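Local structure of probable leucine/isoleucine/valine-binding protein (Rhodopirellula baltica, 4KV7) at residues I308-S319 against A332-L343. The protein probably binds branched-chain amino acids or related small ligands as a periplasmic solute-binding protein of the leucine-binding family. The protein carries 1 engineered substitution. Sequence-based numbering, arbitrary orientation.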
ATOM      1  N   ILE A 308       2.422 -10.652   3.114  1.00  9.12           N
ATOM      2  CA  ILE A 308       3.278 -10.244   4.229  1.00  9.47           C
ATOM      3  C   ILE A 308       2.450  -9.880   5.458  1.00  9.22           C
ATOM      4  O   ILE A 308       2.754 -10.322   6.572  1.00  9.59           O
ATOM      5  CB  ILE A 308       4.182  -9.074   3.822  1.00  9.48           C
ATOM      6  CG1 ILE A 308       5.256  -9.587   2.869  1.00  9.38           C
ATOM      7  CG2 ILE A 308       4.803  -8.400   5.052  1.00 10.50           C
ATOM      8  CD1 ILE A 308       6.003  -8.514   2.105  1.00 10.74           C
ATOM      9  N   VAL A 309       1.396  -9.103   5.255  1.00  9.18           N
ATOM     10  CA  VAL A 309       0.488  -8.765   6.338  1.00 10.93           C
ATOM     11  C   VAL A 309      -0.100 -10.032   6.977  1.00 10.04           C
ATOM     12  O   VAL A 309      -0.110 -10.170   8.206  1.00 10.34           O
ATOM     13  CB  VAL A 309      -0.596  -7.797   5.836  1.00 10.36           C
ATOM     14  CG1 VAL A 309      -1.687  -7.617   6.871  1.00 11.87           C
ATOM     15  CG2 VAL A 309       0.028  -6.455   5.499  1.00 12.02           C
ATOM     16  N   GLY A 310      -0.584 -10.959   6.152  1.00  9.56           N
ATOM     17  CA  GLY A 310      -1.112 -12.214   6.654  1.00 10.56           C
ATOM     18  C   GLY A 310      -0.070 -13.005   7.432  1.00 10.10           C
ATOM     19  O   GLY A 310      -0.368 -13.556   8.501  1.00 11.10           O
ATOM     20  N   ARG A 311       1.152 -13.070   6.907  1.00 10.33           N
ATOM     21  CA  ARG A 311       2.236 -13.783   7.579  1.00 11.45           C
ATOM     22  C   ARG A 311       2.546 -13.193   8.950  1.00 10.67           C
ATOM     23  O   ARG A 311       2.734 -13.923   9.917  1.00 12.10           O
ATOM     24  CB  ARG A 311       3.508 -13.787   6.719  1.00 11.75           C
ATOM     25  CG  ARG A 311       3.525 -14.790   5.567  1.00 12.41           C
ATOM     26  CD  ARG A 311       3.718 -16.216   6.060  1.00 14.14           C
ATOM     27  NE  ARG A 311       4.995 -16.358   6.752  1.00 15.32           N
ATOM     28  CZ  ARG A 311       6.155 -16.603   6.146  1.00 15.78           C
ATOM     29  NH1 ARG A 311       6.207 -16.761   4.828  1.00 16.18           N
ATOM     30  NH2 ARG A 311       7.268 -16.710   6.862  1.00 18.46           N
ATOM     31  N   ILE A 312       2.606 -11.868   9.035  1.00 11.07           N
ATOM     32  CA  ILE A 312       2.889 -11.220  10.312  1.00 11.05           C
ATOM     33  C   ILE A 312       1.762 -11.452  11.312  1.00 11.08           C
ATOM     34  O   ILE A 312       2.012 -11.757  12.480  1.00 12.05           O
ATOM     35  CB  ILE A 312       3.156  -9.714  10.137  1.00 11.02           C
ATOM     36  CG1 ILE A 312       4.389  -9.497   9.255  1.00 11.07           C
ATOM     37  CG2 ILE A 312       3.333  -9.036  11.493  1.00 11.69           C
ATOM     38  CD1 ILE A 312       4.574  -8.066   8.805  1.00 12.18           C
ATOM     39  N   LEU A 313       0.527 -11.327  10.848  1.00 11.45           N
ATOM     40  CA  LEU A 313      -0.634 -11.589  11.689  1.00 11.51           C
ATOM     41  C   LEU A 313      -0.606 -13.005  12.256  1.00 11.31           C
ATOM     42  O   LEU A 313      -0.795 -13.206  13.464  1.00 12.99           O
ATOM     43  CB  LEU A 313      -1.916 -11.376  10.891  1.00 12.11           C
ATOM     44  CG  LEU A 313      -3.205 -11.646  11.664  1.00 11.65           C
ATOM     45  CD1 LEU A 313      -3.355 -10.681  12.830  1.00 15.68           C
ATOM     46  CD2 LEU A 313      -4.388 -11.568  10.719  1.00 14.18           C
ATOM     47  N   VAL A 314      -0.355 -13.989  11.392  1.00 10.97           N
ATOM     48  CA  VAL A 314      -0.292 -15.378  11.838  1.00 13.22           C
ATOM     49  C   VAL A 314       0.837 -15.590  12.843  1.00 11.30           C
ATOM     50  O   VAL A 314       0.642 -16.252  13.863  1.00 13.24           O
ATOM     51  CB  VAL A 314      -0.180 -16.344  10.630  1.00 12.17           C
ATOM     52  CG1 VAL A 314       0.198 -17.747  11.082  1.00 15.88           C
ATOM     53  CG2 VAL A 314      -1.490 -16.352   9.831  1.00 14.98           C
ATOM     54  N   LYS A 315       2.006 -15.020  12.569  1.00 12.83           N
ATOM     55  CA  LYS A 315       3.115 -15.085  13.514  1.00 13.84           C
ATOM     56  C   LYS A 315       2.708 -14.534  14.885  1.00 13.63           C
ATOM     57  O   LYS A 315       2.966 -15.159  15.917  1.00 14.12           O
ATOM     58  CB  LYS A 315       4.326 -14.328  12.961  1.00 14.25           C
ATOM     59  CG  LYS A 315       5.572 -14.387  13.846  1.00 16.22           C
ATOM     60  CD  LYS A 315       6.763 -13.732  13.146  1.00 16.93           C
ATOM     61  CE  LYS A 315       8.033 -13.779  13.979  1.00 21.37           C
ATOM     62  NZ  LYS A 315       8.624 -15.151  13.992  1.00 24.97           N
ATOM     63  N   ALA A 316       2.047 -13.382  14.902  1.00 12.60           N
ATOM     64  CA  ALA A 316       1.580 -12.815  16.163  1.00 14.48           C
ATOM     65  C   ALA A 316       0.570 -13.733  16.850  1.00 13.77           C
ATOM     66  O   ALA A 316       0.668 -13.987  18.050  1.00 14.86           O
ATOM     67  CB  ALA A 316       0.983 -11.424  15.946  1.00 14.22           C
ATOM     68  N   VAL A 317      -0.403 -14.234  16.099  1.00 13.26           N
ATOM     69  CA  VAL A 317      -1.419 -15.101  16.692  1.00 15.19           C
ATOM     70  C   VAL A 317      -0.802 -16.375  17.284  1.00 15.75           C
ATOM     71  O   VAL A 317      -1.190 -16.810  18.371  1.00 16.12           O
ATOM     72  CB  VAL A 317      -2.541 -15.433  15.686  1.00 14.87           C
ATOM     73  CG1 VAL A 317      -3.488 -16.477  16.257  1.00 18.35           C
ATOM     74  CG2 VAL A 317      -3.302 -14.164  15.315  1.00 16.73           C
ATOM     75  N   THR A 318       0.192 -16.938  16.598  1.00 15.06           N
ATOM     76  CA  THR A 318       0.866 -18.157  17.058  1.00 18.26           C
ATOM     77  C   THR A 318       1.493 -17.976  18.439  1.00 17.48           C
ATOM     78  O   THR A 318       1.583 -18.922  19.230  1.00 18.31           O
ATOM     79  CB  THR A 318       1.967 -18.596  16.056  1.00 19.50           C
ATOM     80  OG1 THR A 318       1.373 -18.883  14.786  1.00 24.68           O
ATOM     81  CG2 THR A 318       2.700 -19.836  16.542  1.00 24.82           C
ATOM     82  N   SER A 319       1.913 -16.750  18.734  1.00 16.83           N
ATOM     83  CA  SER A 319       2.606 -16.454  19.980  1.00 17.30           C
ATOM     84  C   SER A 319       1.679 -16.327  21.178  1.00 17.65           C
ATOM     85  O   SER A 319       2.136 -16.323  22.316  1.00 20.26           O
ATOM     86  CB  SER A 319       3.414 -15.163  19.846  1.00 19.46           C
ATOM     87  OG  SER A 319       2.578 -14.021  19.911  1.00 17.73           O
ATOM     88  N   ALA A 332       0.106  -9.042  21.109  1.00 15.82           N
ATOM     89  CA  ALA A 332       0.999  -9.961  20.410  1.00 16.40           C
ATOM     90  C   ALA A 332       1.745  -9.275  19.266  1.00 15.55           C
ATOM     91  O   ALA A 332       2.906  -9.583  18.999  1.00 16.07           O
ATOM     92  CB  ALA A 332       0.233 -11.163  19.897  1.00 17.13           C
ATOM     93  N   LEU A 333       1.073  -8.368  18.572  1.00 15.06           N
ATOM     94  CA  LEU A 333       1.727  -7.604  17.519  1.00 15.81           C
ATOM     95  C   LEU A 333       2.866  -6.764  18.107  1.00 15.40           C
ATOM     96  O   LEU A 333       3.961  -6.719  17.544  1.00 17.91           O
ATOM     97  CB  LEU A 333       0.712  -6.732  16.779  1.00 16.00           C
ATOM     98  CG  LEU A 333      -0.226  -7.486  15.834  1.00 15.57           C
ATOM     99  CD1 LEU A 333      -1.409  -6.612  15.438  1.00 17.79           C
ATOM    100  CD2 LEU A 333       0.526  -7.979  14.599  1.00 17.11           C
ATOM    101  N   GLU A 334       2.619  -6.132  19.250  1.00 16.96           N
ATOM    102  CA  GLU A 334       3.643  -5.319  19.898  1.00 17.10           C
ATOM    103  C   GLU A 334       4.775  -6.162  20.486  1.00 21.27           C
ATOM    104  O   GLU A 334       5.903  -5.686  20.627  1.00 28.16           O
ATOM    105  CB  GLU A 334       3.014  -4.419  20.962  1.00 19.39           C
ATOM    106  CG  GLU A 334       2.085  -3.381  20.350  1.00 20.23           C
ATOM    107  CD  GLU A 334       1.481  -2.427  21.359  1.00 21.87           C
ATOM    108  OE1 GLU A 334       1.539  -2.712  22.572  1.00 25.06           O
ATOM    109  OE2 GLU A 334       0.942  -1.386  20.927  1.00 24.34           O
ATOM    110  N   GLN A 335       4.475  -7.414  20.815  1.00 18.26           N
ATOM    111  CA  GLN A 335       5.460  -8.320  21.390  1.00 17.71           C
ATOM    112  C   GLN A 335       6.394  -8.903  20.330  1.00 17.77           C
ATOM    113  O   GLN A 335       7.390  -9.541  20.668  1.00 19.47           O
ATOM    114  CB  GLN A 335       4.741  -9.447  22.141  1.00 21.76           C
ATOM    115  CG  GLN A 335       5.626 -10.303  23.029  1.00 32.07           C
ATOM    116  N   LEU A 336       6.092  -8.685  19.052  1.00 17.47           N
ATOM    117  CA  LEU A 336       6.951  -9.206  17.987  1.00 16.76           C
ATOM    118  C   LEU A 336       8.392  -8.689  18.100  1.00 16.65           C
ATOM    119  O   LEU A 336       9.346  -9.410  17.782  1.00 18.68           O
ATOM    120  CB  LEU A 336       6.378  -8.883  16.603  1.00 17.78           C
ATOM    121  CG  LEU A 336       5.160  -9.698  16.165  1.00 18.65           C
ATOM    122  CD1 LEU A 336       4.508  -9.049  14.953  1.00 18.65           C
ATOM    123  CD2 LEU A 336       5.563 -11.126  15.852  1.00 25.93           C
ATOM    124  N   GLY A 337       8.553  -7.456  18.578  1.00 15.50           N
ATOM    125  CA  GLY A 337       9.881  -6.884  18.745  1.00 16.71           C
ATOM    126  C   GLY A 337      10.627  -6.791  17.427  1.00 14.26           C
ATOM    127  O   GLY A 337      10.044  -6.468  16.394  1.00 14.77           O
ATOM    128  N   GLN A 338      11.932  -7.044  17.466  1.00 15.30           N
ATOM    129  CA  GLN A 338      12.698  -7.150  16.234  1.00 16.11           C
ATOM    130  C   GLN A 338      12.611  -8.580  15.733  1.00 15.97           C
ATOM    131  O   GLN A 338      12.952  -9.522  16.452  1.00 18.69           O
ATOM    132  CB  GLN A 338      14.156  -6.729  16.426  1.00 21.25           C
ATOM    133  CG  GLN A 338      14.918  -6.714  15.110  1.00 21.91           C
ATOM    134  CD  GLN A 338      16.335  -6.217  15.257  1.00 29.06           C
ATOM    135  OE1 GLN A 338      16.572  -5.102  15.724  1.00 35.78           O
ATOM    136  NE2 GLN A 338      17.293  -7.045  14.858  1.00 32.72           N
ATOM    137  N   PHE A 339      12.139  -8.751  14.508  1.00 16.04           N
ATOM    138  CA  PHE A 339      11.908 -10.090  13.986  1.00 17.32           C
ATOM    139  C   PHE A 339      12.252 -10.186  12.509  1.00 16.88           C
ATOM    140  O   PHE A 339      12.398  -9.181  11.814  1.00 16.33           O
ATOM    141  CB  PHE A 339      10.472 -10.566  14.269  1.00 17.65           C
ATOM    142  CG  PHE A 339       9.401  -9.779  13.558  1.00 14.57           C
ATOM    143  CD1 PHE A 339       9.013  -8.526  14.018  1.00 15.11           C
ATOM    144  CD2 PHE A 339       8.752 -10.312  12.454  1.00 16.38           C
ATOM    145  CE1 PHE A 339       8.024  -7.812  13.379  1.00 15.86           C
ATOM    146  CE2 PHE A 339       7.759  -9.602  11.811  1.00 16.37           C
ATOM    147  CZ  PHE A 339       7.392  -8.350  12.270  1.00 16.14           C
ATOM    148  N   ASP A 340      12.397 -11.421  12.050  1.00 24.20           N
ATOM    149  CA  ASP A 340      12.830 -11.703  10.694  1.00 22.95           C
ATOM    150  C   ASP A 340      11.811 -12.636  10.063  1.00 20.17           C
ATOM    151  O   ASP A 340      11.489 -13.678  10.634  1.00 24.90           O
ATOM    152  CB  ASP A 340      14.204 -12.374  10.743  1.00 26.89           C
ATOM    153  CG  ASP A 340      14.749 -12.715   9.371  1.00 33.16           C
ATOM    154  OD1 ASP A 340      14.327 -12.089   8.374  1.00 30.02           O
ATOM    155  OD2 ASP A 340      15.621 -13.609   9.300  1.00 38.43           O
ATOM    156  N   ILE A 341      11.280 -12.258   8.906  1.00 17.32           N
ATOM    157  CA  ILE A 341      10.372 -13.147   8.182  1.00 18.33           C
ATOM    158  C   ILE A 341      10.899 -13.492   6.793  1.00 16.63           C
ATOM    159  O   ILE A 341      10.153 -13.959   5.939  1.00 18.05           O
ATOM    160  CB  ILE A 341       8.922 -12.591   8.078  1.00 22.54           C
ATOM    161  CG1 ILE A 341       8.902 -11.206   7.428  1.00 22.24           C
ATOM    162  CG2 ILE A 341       8.257 -12.550   9.440  1.00 28.15           C
ATOM    163  CD1 ILE A 341       7.490 -10.617   7.311  1.00 28.79           C
ATOM    164  N   GLY A 342      12.189 -13.267   6.567  1.00 17.22           N
ATOM    165  CA  GLY A 342      12.801 -13.641   5.304  1.00 17.10           C
ATOM    166  C   GLY A 342      12.806 -12.561   4.240  1.00 16.42           C
ATOM    167  O   GLY A 342      12.878 -12.870   3.048  1.00 17.12           O
ATOM    168  N   LEU A 343      12.748 -11.301   4.673  1.00 15.88           N
ATOM    169  CA  LEU A 343      12.766 -10.149   3.771  1.00 18.75           C
ATOM    170  C   LEU A 343      14.172  -9.614   3.505  1.00 21.54           C
ATOM    171  O   LEU A 343      14.349  -8.708   2.692  1.00 30.71           O
ATOM    172  CB  LEU A 343      11.909  -9.025   4.338  1.00 19.18           C
ATOM    173  CG  LEU A 343      10.419  -9.234   4.135  1.00 17.30           C
ATOM    174  CD1 LEU A 343       9.619  -8.217   4.914  1.00 21.83           C
ATOM    175  CD2 LEU A 343      10.094  -9.144   2.655  1.00 22.41           C
TER
HETATM  176  O   HOH W   1      10.130 -16.409   5.775  1.00 32.96           O
HETATM  177  O   HOH W   2       4.228 -11.821  19.339  1.00 27.90           O
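Ile312 meets four side chains of 332-343 through its two branches. With CG1 beside the backbone N (chi1 -62°), CG2 is left anti to it and lies 3.7 Å from Leu336 CD1, also touching Leu333 CD2 and CZ of Phe339, whereas CG1 packs 3.8 Å from Ile341 CD1, the two isoleucines crossing at about a right angle. One turn on, the helices come together on small residues: the CA atoms of Ala316 and Ala332 are 5.1 Å apart, and Ala316 CB sits 3.7 Å from Leu333 CD2. Phe113, from strand 112-113, adds to this core against Ile312 and Leu333. In this periplasmic binding protein fold the contact joins helix 301-319 to the end of helix 326-335 and to the chain that leaves it at Gly337, where phi turns positive, and pairs with strand 347-349. Toward solvent the contact turns to the methylenes of Lys315 and to water-mediated links. Lys315, extended as far as CE, runs past Phe339 in the opposite direction, CE 3.9 Å from ring atom CD2. No direct hydrogen bond links the segments; one water appears to bridge Arg311 NH2 and Ile341 O, its leg to the carbonyl unusually short, and another donates to Ser319 OG, 2.8 Å from the water oxygen, and to Ala332 O. Arg311 NH1 is held by Tyr307 and Glu285, while Ser319 OG donates back to Ala316 O.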